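Long-range contact in clan CA, family C40, NlpC/P60 superfamily cysteine peptidase (Trichomonas vaginalis, PDB 6BIO), which probably acts as a cysteine peptidase of the NlpC/P60 family that cleaves bacterial peptidoglycan: residues N160-L172 and I248-Q260. Numbering follows the deposited sequence.
Sequences NLVKTKLGCKYIL and IHASTNGYVVKYQ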
ATOM      1  N   ASN A 160      -5.634 -11.755  -1.900  1.00  8.97           N
ATOM      2  CA  ASN A 160      -4.529 -12.664  -1.587  1.00  9.43           C
ATOM      3  C   ASN A 160      -3.791 -12.204  -0.325  1.00  8.86           C
ATOM      4  O   ASN A 160      -3.454 -13.021   0.546  1.00  9.57           O
ATOM      5  CB  ASN A 160      -3.559 -12.793  -2.756  1.00 11.33           C
ATOM      6  CG  ASN A 160      -2.307 -13.606  -2.351  1.00 12.56           C
ATOM      7  OD1 ASN A 160      -2.352 -14.839  -2.177  1.00 13.92           O
ATOM      8  ND2 ASN A 160      -1.187 -12.918  -2.191  1.00 12.57           N
ATOM      9  N   LEU A 161      -3.500 -10.903  -0.217  1.00  8.45           N
ATOM     10  CA  LEU A 161      -2.742 -10.420   0.944  1.00  7.99           C
ATOM     11  C   LEU A 161      -3.448 -10.733   2.265  1.00  8.33           C
ATOM     12  O   LEU A 161      -2.795 -11.164   3.216  1.00  8.36           O
ATOM     13  CB  LEU A 161      -2.463  -8.921   0.802  1.00  7.95           C
ATOM     14  CG  LEU A 161      -1.299  -8.638  -0.148  1.00  8.08           C
ATOM     15  CD1 LEU A 161      -1.388  -7.262  -0.775  1.00  8.39           C
ATOM     16  CD2 LEU A 161       0.031  -8.794   0.591  1.00  9.09           C
ATOM     17  N   VAL A 162      -4.772 -10.509   2.358  1.00  7.92           N
ATOM     18  CA  VAL A 162      -5.417 -10.841   3.630  1.00  8.43           C
ATOM     19  C   VAL A 162      -5.426 -12.344   3.873  1.00  9.29           C
ATOM     20  O   VAL A 162      -5.347 -12.772   5.031  1.00  9.25           O
ATOM     21  CB  VAL A 162      -6.804 -10.201   3.828  1.00  9.18           C
ATOM     22  CG1 VAL A 162      -6.723  -8.697   3.809  1.00  8.59           C
ATOM     23  CG2 VAL A 162      -7.809 -10.721   2.789  1.00  8.87           C
ATOM     24  N   LYS A 163      -5.498 -13.168   2.822  1.00  8.77           N
ATOM     25  CA  LYS A 163      -5.405 -14.614   3.022  0.77 10.26           C
ATOM     26  C   LYS A 163      -4.087 -15.001   3.662  1.00 10.26           C
ATOM     27  O   LYS A 163      -4.054 -15.948   4.432  1.00 10.53           O
ATOM     28  CB  LYS A 163      -5.602 -15.370   1.708  0.77 12.47           C
ATOM     29  CG  LYS A 163      -7.018 -15.282   1.180  0.77 15.00           C
ATOM     30  CD  LYS A 163      -7.140 -15.909  -0.205  0.77 16.95           C
ATOM     31  CE  LYS A 163      -8.494 -15.599  -0.797  0.77 18.86           C
ATOM     32  NZ  LYS A 163      -8.720 -16.348  -2.096  0.77 20.08           N
ATOM     33  N   THR A 164      -3.000 -14.285   3.352  1.00  9.55           N
ATOM     34  CA  THR A 164      -1.695 -14.620   3.927  1.00 10.54           C
ATOM     35  C   THR A 164      -1.673 -14.410   5.431  1.00 10.30           C
ATOM     36  O   THR A 164      -0.705 -14.837   6.091  1.00 11.50           O
ATOM     37  CB  THR A 164      -0.538 -13.806   3.312  1.00 10.95           C
ATOM     38  OG1 THR A 164      -0.536 -12.460   3.785  1.00 11.46           O
ATOM     39  CG2 THR A 164      -0.546 -13.860   1.785  1.00 12.34           C
ATOM     40  N   LYS A 165      -2.697 -13.736   5.987  1.00  9.58           N
ATOM     41  CA  LYS A 165      -2.753 -13.479   7.416  1.00  8.69           C
ATOM     42  C   LYS A 165      -3.802 -14.317   8.134  1.00  9.28           C
ATOM     43  O   LYS A 165      -4.024 -14.119   9.351  1.00  9.66           O
ATOM     44  CB  LYS A 165      -2.966 -11.993   7.704  1.00  9.34           C
ATOM     45  CG  LYS A 165      -1.814 -11.128   7.130  1.00  9.13           C
ATOM     46  CD  LYS A 165      -0.470 -11.475   7.729  1.00 10.05           C
ATOM     47  CE  LYS A 165       0.602 -10.576   7.162  1.00 12.19           C
ATOM     48  NZ  LYS A 165       1.894 -10.686   7.876  1.00 13.68           N
ATOM     49  N   LEU A 166      -4.446 -15.239   7.428  1.00  8.75           N
ATOM     50  CA  LEU A 166      -5.333 -16.171   8.110  1.00  9.37           C
ATOM     51  C   LEU A 166      -4.621 -16.805   9.305  1.00  9.85           C
ATOM     52  O   LEU A 166      -3.458 -17.242   9.207  1.00 11.05           O
ATOM     53  CB  LEU A 166      -5.803 -17.261   7.146  1.00 10.26           C
ATOM     54  CG  LEU A 166      -6.863 -16.742   6.160  1.00 11.59           C
ATOM     55  CD1 LEU A 166      -6.989 -17.681   4.973  1.00 12.72           C
ATOM     56  CD2 LEU A 166      -8.235 -16.512   6.839  1.00 11.97           C
ATOM     57  N   GLY A 167      -5.331 -16.856  10.442  1.00  9.70           N
ATOM     58  CA  GLY A 167      -4.807 -17.444  11.650  1.00 11.24           C
ATOM     59  C   GLY A 167      -4.069 -16.489  12.550  1.00 11.73           C
ATOM     60  O   GLY A 167      -3.745 -16.863  13.680  1.00 13.01           O
ATOM     61  N   CYS A 168      -3.742 -15.285  12.083  1.00 10.77           N
ATOM     62  CA  CYS A 168      -3.101 -14.312  12.953  1.00 10.31           C
ATOM     63  C   CYS A 168      -4.070 -13.905  14.066  1.00 10.07           C
ATOM     64  O   CYS A 168      -5.286 -13.804  13.858  1.00 10.65           O
ATOM     65  CB  CYS A 168      -2.702 -13.060  12.146  1.00 10.74           C
ATOM     66  SG  CYS A 168      -1.358 -13.269  11.014  1.00 12.71           S
ATOM     67  N   LYS A 169      -3.517 -13.675  15.255  1.00 10.29           N
ATOM     68  CA  LYS A 169      -4.325 -13.311  16.418  1.00 10.57           C
ATOM     69  C   LYS A 169      -4.861 -11.886  16.346  1.00  9.75           C
ATOM     70  O   LYS A 169      -4.194 -10.963  15.861  1.00 10.13           O
ATOM     71  CB  LYS A 169      -3.503 -13.482  17.690  1.00 13.50           C
ATOM     72  CG  LYS A 169      -4.332 -13.327  18.912  1.00 17.72           C
ATOM     73  CD  LYS A 169      -3.568 -13.765  20.144  1.00 20.81           C
ATOM     74  CE  LYS A 169      -4.286 -13.321  21.407  1.00 23.14           C
ATOM     75  NZ  LYS A 169      -3.504 -13.604  22.654  1.00 24.70           N
ATOM     76  N   TYR A 170      -6.083 -11.720  16.829  1.00  9.43           N
ATOM     77  CA  TYR A 170      -6.693 -10.418  16.996  1.00  9.65           C
ATOM     78  C   TYR A 170      -6.095  -9.715  18.204  1.00  9.86           C
ATOM     79  O   TYR A 170      -6.125 -10.247  19.320  1.00 10.84           O
ATOM     80  CB  TYR A 170      -8.195 -10.583  17.219  1.00  9.49           C
ATOM     81  CG  TYR A 170      -8.912  -9.258  17.369  1.00 10.11           C
ATOM     82  CD1 TYR A 170      -8.901  -8.549  18.572  1.00 12.06           C
ATOM     83  CD2 TYR A 170      -9.606  -8.712  16.307  1.00 10.58           C
ATOM     84  CE1 TYR A 170      -9.536  -7.343  18.689  1.00 13.40           C
ATOM     85  CE2 TYR A 170     -10.261  -7.509  16.412  1.00 11.74           C
ATOM     86  CZ  TYR A 170     -10.215  -6.811  17.605  1.00 13.03           C
ATOM     87  OH  TYR A 170     -10.872  -5.584  17.699  1.00 14.56           O
ATOM     88  N   ILE A 171      -5.597  -8.497  17.999  1.00 10.21           N
ATOM     89  CA  ILE A 171      -5.214  -7.614  19.094  1.00 10.15           C
ATOM     90  C   ILE A 171      -5.663  -6.207  18.705  1.00 10.01           C
ATOM     91  O   ILE A 171      -5.293  -5.698  17.634  1.00  9.87           O
ATOM     92  CB  ILE A 171      -3.694  -7.639  19.387  1.00 11.70           C
ATOM     93  CG1 ILE A 171      -3.219  -9.054  19.751  1.00 12.41           C
ATOM     94  CG2 ILE A 171      -3.349  -6.620  20.439  1.00 13.15           C
ATOM     95  CD1 ILE A 171      -3.505  -9.521  21.123  1.00 14.51           C
ATOM     96  N   LEU A 172      -6.443  -5.574  19.576  1.00 10.08           N
ATOM     97  CA  LEU A 172      -6.922  -4.228  19.330  1.00 10.95           C
ATOM     98  C   LEU A 172      -5.740  -3.291  19.099  1.00 10.87           C
ATOM     99  O   LEU A 172      -4.765  -3.274  19.868  1.00 12.13           O
ATOM    100  CB  LEU A 172      -7.810  -3.744  20.485  1.00 11.79           C
ATOM    101  CG  LEU A 172      -8.394  -2.357  20.340  1.00 12.31           C
ATOM    102  CD1 LEU A 172      -9.323  -2.328  19.221  1.00 12.15           C
ATOM    103  CD2 LEU A 172      -9.122  -1.913  21.621  1.00 12.70           C
ATOM    104  N   ILE A 248     -12.933 -11.951   4.574  1.00  8.14           N
ATOM    105  CA  ILE A 248     -11.958 -12.205   5.628  1.00  8.17           C
ATOM    106  C   ILE A 248     -11.897 -10.998   6.559  1.00  7.81           C
ATOM    107  O   ILE A 248     -11.960  -9.841   6.121  1.00  7.83           O
ATOM    108  CB  ILE A 248     -10.582 -12.549   5.035  1.00  8.54           C
ATOM    109  CG1 ILE A 248     -10.618 -13.966   4.459  1.00 10.03           C
ATOM    110  CG2 ILE A 248      -9.483 -12.409   6.109  1.00  9.40           C
ATOM    111  CD1 ILE A 248      -9.375 -14.381   3.695  1.00 10.97           C
ATOM    112  N   HIS A 249     -11.833 -11.260   7.858  1.00  7.57           N
ATOM    113  CA  HIS A 249     -11.746 -10.200   8.847  1.00  7.67           C
ATOM    114  C   HIS A 249     -10.978 -10.665  10.080  1.00  7.63           C
ATOM    115  O   HIS A 249     -10.827 -11.865  10.334  1.00  8.06           O
ATOM    116  CB  HIS A 249     -13.133  -9.686   9.279  1.00  8.31           C
ATOM    117  CG  HIS A 249     -14.027 -10.686   9.968  1.00  8.39           C
ATOM    118  ND1 HIS A 249     -15.060 -10.270  10.777  1.00  9.57           N
ATOM    119  CD2 HIS A 249     -14.124 -12.037   9.907  1.00  9.32           C
ATOM    120  CE1 HIS A 249     -15.721 -11.322  11.242  1.00  9.72           C
ATOM    121  NE2 HIS A 249     -15.182 -12.410  10.719  1.00  9.53           N
ATOM    122  N   ALA A 250     -10.467  -9.692  10.827  1.00  7.40           N
ATOM    123  CA  ALA A 250      -9.960  -9.952  12.161  1.00  8.29           C
ATOM    124  C   ALA A 250     -11.130  -9.767  13.111  1.00  8.64           C
ATOM    125  O   ALA A 250     -11.729  -8.679  13.147  1.00  9.14           O
ATOM    126  CB  ALA A 250      -8.823  -9.003  12.510  1.00  8.19           C
ATOM    127  N   SER A 251     -11.450 -10.808  13.859  1.00  9.78           N
ATOM    128  CA  SER A 251     -12.645 -10.799  14.677  1.00 10.78           C
ATOM    129  C   SER A 251     -12.333 -11.173  16.108  1.00 10.87           C
ATOM    130  O   SER A 251     -11.508 -12.044  16.359  1.00 10.74           O
ATOM    131  CB  SER A 251     -13.605 -11.839  14.143  1.00 12.67           C
ATOM    132  OG  SER A 251     -14.794 -11.901  14.907  1.00 14.08           O
ATOM    133  N   THR A 252     -13.036 -10.545  17.050  1.00 11.71           N
ATOM    134  CA  THR A 252     -12.920 -10.975  18.436  1.00 13.19           C
ATOM    135  C   THR A 252     -13.615 -12.300  18.670  1.00 13.09           C
ATOM    136  O   THR A 252     -13.304 -12.969  19.659  1.00 13.58           O
ATOM    137  CB  THR A 252     -13.469  -9.921  19.400  1.00 15.08           C
ATOM    138  OG1 THR A 252     -14.819  -9.597  19.050  1.00 16.11           O
ATOM    139  CG2 THR A 252     -12.600  -8.718  19.404  1.00 16.88           C
ATOM    140  N   ASN A 253     -14.508 -12.705  17.779  1.00 13.30           N
ATOM    141  CA  ASN A 253     -15.125 -14.019  17.859  1.00 14.15           C
ATOM    142  C   ASN A 253     -14.121 -15.013  17.293  1.00 13.48           C
ATOM    143  O   ASN A 253     -13.921 -15.095  16.077  1.00 15.28           O
ATOM    144  CB  ASN A 253     -16.416 -14.031  17.063  1.00 15.56           C
ATOM    145  CG  ASN A 253     -17.172 -15.296  17.276  1.00 17.86           C
ATOM    146  OD1 ASN A 253     -16.596 -16.373  17.297  1.00 18.07           O
ATOM    147  ND2 ASN A 253     -18.478 -15.173  17.456  1.00 19.15           N
ATOM    148  N   GLY A 254     -13.429 -15.739  18.167  1.00 12.05           N
ATOM    149  CA  GLY A 254     -12.284 -16.518  17.776  1.00 11.77           C
ATOM    150  C   GLY A 254     -10.948 -15.811  17.945  1.00 11.31           C
ATOM    151  O   GLY A 254      -9.906 -16.467  17.853  1.00 12.62           O
ATOM    152  N   TYR A 255     -10.958 -14.492  18.192  1.00 10.46           N
ATOM    153  CA  TYR A 255      -9.750 -13.675  18.323  1.00  9.70           C
ATOM    154  C   TYR A 255      -8.740 -13.979  17.223  1.00  9.62           C
ATOM    155  O   TYR A 255      -7.564 -14.228  17.480  1.00  9.76           O
ATOM    156  CB  TYR A 255      -9.116 -13.846  19.703  1.00 10.78           C
ATOM    157  CG  TYR A 255     -10.095 -13.589  20.822  1.00 10.75           C
ATOM    158  CD1 TYR A 255     -10.324 -12.308  21.295  1.00 11.61           C
ATOM    159  CD2 TYR A 255     -10.789 -14.646  21.385  1.00 11.66           C
ATOM    160  CE1 TYR A 255     -11.251 -12.077  22.310  1.00 11.91           C
ATOM    161  CE2 TYR A 255     -11.699 -14.452  22.391  1.00 12.90           C
ATOM    162  CZ  TYR A 255     -11.922 -13.167  22.852  1.00 12.33           C
ATOM    163  OH  TYR A 255     -12.847 -12.960  23.893  1.00 13.98           O
ATOM    164  N   VAL A 256      -9.186 -13.922  15.975  1.00  8.90           N
ATOM    165  CA  VAL A 256      -8.358 -14.418  14.880  1.00  9.60           C
ATOM    166  C   VAL A 256      -8.816 -13.801  13.569  1.00  8.83           C
ATOM    167  O   VAL A 256      -9.985 -13.385  13.423  1.00  9.48           O
ATOM    168  CB  VAL A 256      -8.413 -15.971  14.890  1.00 10.76           C
ATOM    169  CG1 VAL A 256      -9.789 -16.402  14.451  1.00 11.60           C
ATOM    170  CG2 VAL A 256      -7.287 -16.563  14.081  1.00 11.51           C
ATOM    171  N   VAL A 257      -7.901 -13.799  12.604  1.00  8.75           N
ATOM    172  CA  VAL A 257      -8.191 -13.479  11.219  1.00  8.08           C
ATOM    173  C   VAL A 257      -8.733 -14.740  10.571  1.00  8.17           C
ATOM    174  O   VAL A 257      -8.073 -15.782  10.583  1.00  9.60           O
ATOM    175  CB  VAL A 257      -6.925 -12.994  10.505  1.00  8.02           C
ATOM    176  CG1 VAL A 257      -7.211 -12.784   8.979  1.00  7.74           C
ATOM    177  CG2 VAL A 257      -6.399 -11.742  11.180  1.00  8.65           C
ATOM    178  N   LYS A 258      -9.934 -14.645  10.019  1.00  8.72           N
ATOM    179  CA  LYS A 258     -10.672 -15.793   9.522  1.00  9.34           C
ATOM    180  C   LYS A 258     -11.663 -15.409   8.436  1.00  9.05           C
ATOM    181  O   LYS A 258     -12.013 -14.229   8.247  1.00  8.86           O
ATOM    182  CB  LYS A 258     -11.442 -16.481  10.646  1.00 10.62           C
ATOM    183  CG  LYS A 258     -12.488 -15.614  11.312  1.00 12.45           C
ATOM    184  CD  LYS A 258     -13.228 -16.401  12.395  1.00 15.17           C
ATOM    185  CE  LYS A 258     -13.994 -15.541  13.247  1.00 17.59           C
ATOM    186  NZ  LYS A 258     -15.016 -16.356  14.008  1.00 19.13           N
ATOM    187  N   TYR A 259     -12.111 -16.442   7.721  1.00  9.66           N
ATOM    188  CA  TYR A 259     -13.224 -16.307   6.799  1.00  9.87           C
ATOM    189  C   TYR A 259     -14.542 -16.123   7.540  1.00 10.69           C
ATOM    190  O   TYR A 259     -14.744 -16.610   8.665  1.00 11.58           O
ATOM    191  CB  TYR A 259     -13.352 -17.562   5.949  1.00 10.34           C
ATOM    192  CG  TYR A 259     -12.306 -17.748   4.861  1.00 12.13           C
ATOM    193  CD1 TYR A 259     -12.464 -17.174   3.608  1.00 13.65           C
ATOM    194  CD2 TYR A 259     -11.181 -18.537   5.074  1.00 13.34           C
ATOM    195  CE1 TYR A 259     -11.537 -17.372   2.621  1.00 14.74           C
ATOM    196  CE2 TYR A 259     -10.239 -18.723   4.076  1.00 13.89           C
ATOM    197  CZ  TYR A 259     -10.443 -18.156   2.857  1.00 15.08           C
ATOM    198  OH  TYR A 259      -9.489 -18.327   1.888  1.00 16.80           O
ATOM    199  N   GLN A 260     -15.473 -15.483   6.841  1.00 10.68           N
ATOM    200  CA  GLN A 260     -16.852 -15.327   7.295  0.55 10.86           C
ATOM    201  C   GLN A 260     -17.771 -15.347   6.091  1.00 11.34           C
ATOM    202  O   GLN A 260     -17.525 -14.680   5.086  1.00 11.38           O
ATOM    203  CB  GLN A 260     -17.104 -13.991   8.009  0.55 11.05           C
ATOM    204  CG  GLN A 260     -18.614 -13.670   8.230  0.55 10.95           C
ATOM    205  CD  GLN A 260     -19.303 -14.631   9.222  0.55 11.28           C
ATOM    206  OE1 GLN A 260     -18.722 -14.938  10.266  0.55 10.92           O
ATOM    207  NE2 GLN A 260     -20.558 -15.085   8.914  0.55 11.53           N
TER
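Tyr170 lays its ring beside Thr252, whose CG2 sits over one face, 3.6 Å from the ring centroid and 21° off the normal, in a CH-pi contact. The ring reaches this place because CG stands opposite the backbone N (chi1 -179°), which carries it out alongside the backbone of Ala250 and Ser251; the carbonyl carbon of Ala250 meets its edge. Tyr170 N gives a straight hydrogen bond to Tyr255 O (3.0 Å), although the donor lies well above the carbonyl plane, 70° out of it. The next two bonds run in both directions: Val257 N to Cys168 O (2.9 Å) and Gly167 N to Val257 O (2.9 Å). CA-H groups of Val256 and Lys169 add weaker contacts to Cys168 O and Tyr255 O. The outcome illustrates how a largely irregular segment can dock on the edge of a regular sheet: 167-170 runs antiparallel along the outer strand of the hairpin 246-251/256-261, which ends the six-stranded antiparallel sheet of the NlpC/P60 domain, and makes one true beta bridge, Lys169 with Val256. Toward the helix the side chains take over. Lys165 O is in van der Waals contact with Val257 CB at 3.3 Å while accepting a hydrogen bond from Cys168 N, which closes a type II turn with Gly167 at its third position. Leu166 divides its branches, CD1 meeting Tyr259 CE2 at 3.5 Å and CD2 resting on Lys258 CA at 3.7 Å. Ile248 CD1, lying over a face of the Tyr259 ring, touches Lys163 CG at 3.6 Å, and Val162 CG2 packs on the Ile248 branch point. Behind this layer, helix 182-191 backs both segments, with Ala189 against Val162 and Leu185 against Val257, while Lys165 NZ is hydrogen-bonded to Pro177 O and the short, weakly bonded strand 169-170 pairs in parallel with strand 179-180.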